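Local coordinates for protein glycerol-3-phosphate dehydrogenase [NAD(+)] 1 (Saccharomyces cerevisiae, PDB 4FGW) that catalyses the NAD-dependent interconversion of dihydroxyacetone phosphate and glycerol 3-phosphate, driving glycerol production and accumulation in yeast under hyperosmotic stress, at residues A[212-215]-A[216-219]. Sequence-based numbering, arbitrary orientation.
Sequences DVDH and KVLK
D214 reaches forward over the first turn of the helix it precedes: OD1 accepts from the backbone N of V217 at 3.1 Å, met nearly head-on to its C-O bond. With chi1 at 49°, CG sits between the backbone N and the carbonyl carbon, which brings the short side chain over the helix start. CG2 of V217 and CB of K216 border the same oxygen. The carbonyl O of D214 takes the N-H of L218 at 3.2 Å, so one residue serves two amides. This is an N-cap, the opening of helix 215-222 in the Rossmann-type NAD-binding domain, where an aspartate suits because its negative charge probably also interacts favourably with the positive end of the helix dipole. With an alanine here the V217 amide would probably lose its side-chain acceptor, and the first turn would be likelier to fray. V213 CG2 meets L218 CG at 3.8 Å, the side chains crossing at about a right angle, in the hydrophobic staple between the residues just before the cap and four beyond it; V213 CB also rests on V217 CG1 at 3.8 Å. Buried L218 continues this apolar surface onto I148 and V231 of the central sheet. K219 N donates to H215 O (2.9 Å), while both side chains hydrogen-bond to backbone oxygens outside this turn, H215 NE2 to that of Y200 and K219 NZ to that of V229.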
loop_
_atom_site.group_PDB
_atom_site.type_symbol
_atom_site.label_atom_id
_atom_site.label_comp_id
_atom_site.label_asym_id
_atom_site.label_seq_id
_atom_site.Cartn_x
_atom_site.Cartn_y
_atom_site.Cartn_z
ATOM N N ASP A 212 -25.449 19.601 -17.974
ATOM C CA ASP A 212 -24.296 18.753 -18.275
ATOM C C ASP A 212 -23.746 18.075 -17.017
ATOM O O ASP A 212 -24.086 18.464 -15.897
ATOM C CB ASP A 212 -23.193 19.577 -18.968
ATOM C CG ASP A 212 -22.316 18.811 -19.946
ATOM O OD1 ASP A 212 -21.727 19.451 -20.835
ATOM O OD2 ASP A 212 -22.214 17.570 -19.814
ATOM N N VAL A 213 -22.893 17.058 -17.211
ATOM C CA VAL A 213 -22.271 16.317 -16.124
ATOM C C VAL A 213 -20.939 16.920 -15.674
ATOM O O VAL A 213 -20.090 17.270 -16.498
ATOM C CB VAL A 213 -22.296 14.750 -16.244
ATOM C CG1 VAL A 213 -22.910 14.273 -17.558
ATOM C CG2 VAL A 213 -20.927 14.106 -15.998
ATOM N N ASP A 214 -20.806 17.081 -14.355
ATOM C CA ASP A 214 -19.621 17.568 -13.665
ATOM C C ASP A 214 -19.284 16.530 -12.586
ATOM O O ASP A 214 -19.909 15.466 -12.552
ATOM C CB ASP A 214 -19.854 18.984 -13.073
ATOM C CG ASP A 214 -21.123 19.202 -12.255
ATOM O OD1 ASP A 214 -21.664 18.210 -11.713
ATOM O OD2 ASP A 214 -21.550 20.372 -12.122
ATOM N N HIS A 215 -18.314 16.826 -11.711
ATOM C CA HIS A 215 -17.907 15.906 -10.651
ATOM C C HIS A 215 -18.965 15.696 -9.577
ATOM O O HIS A 215 -18.999 14.627 -8.973
ATOM C CB HIS A 215 -16.555 16.314 -10.062
ATOM C CG HIS A 215 -15.416 16.142 -11.020
ATOM N ND1 HIS A 215 -14.143 16.565 -10.700
ATOM C CD2 HIS A 215 -15.395 15.588 -12.256
ATOM C CE1 HIS A 215 -13.394 16.269 -11.750
ATOM N NE2 HIS A 215 -14.106 15.680 -12.709
ATOM N N LYS A 216 -19.847 16.689 -9.370
ATOM C CA LYS A 216 -20.951 16.626 -8.409
ATOM C C LYS A 216 -21.994 15.597 -8.864
ATOM O O LYS A 216 -22.465 14.802 -8.048
ATOM C CB LYS A 216 -21.598 18.012 -8.215
ATOM C CG LYS A 216 -20.752 18.986 -7.391
ATOM C CD LYS A 216 -21.564 19.710 -6.314
ATOM C CE LYS A 216 -22.206 20.998 -6.779
ATOM N NZ LYS A 216 -22.909 21.696 -5.667
ATOM N N VAL A 217 -22.334 15.610 -10.177
ATOM C CA VAL A 217 -23.288 14.694 -10.811
ATOM C C VAL A 217 -22.743 13.251 -10.725
ATOM O O VAL A 217 -23.482 12.343 -10.336
ATOM C CB VAL A 217 -23.638 15.149 -12.258
ATOM C CG1 VAL A 217 -24.314 14.043 -13.059
ATOM C CG2 VAL A 217 -24.511 16.404 -12.242
ATOM N N LEU A 218 -21.438 13.068 -11.028
ATOM C CA LEU A 218 -20.746 11.775 -10.974
ATOM C C LEU A 218 -20.628 11.225 -9.558
ATOM O O LEU A 218 -20.716 10.010 -9.380
ATOM C CB LEU A 218 -19.368 11.830 -11.655
ATOM C CG LEU A 218 -19.381 12.064 -13.172
ATOM C CD1 LEU A 218 -18.007 12.358 -13.671
ATOM C CD2 LEU A 218 -19.986 10.883 -13.930
ATOM N N LYS A 219 -20.453 12.111 -8.557
ATOM C CA LYS A 219 -20.403 11.739 -7.143
ATOM C C LYS A 219 -21.775 11.239 -6.717
ATOM O O LYS A 219 -21.863 10.190 -6.096
ATOM C CB LYS A 219 -19.952 12.927 -6.261
ATOM C CG LYS A 219 -19.884 12.624 -4.753
ATOM C CD LYS A 219 -18.561 12.016 -4.301
ATOM C CE LYS A 219 -18.495 11.902 -2.794
ATOM N NZ LYS A 219 -17.087 11.859 -2.306
#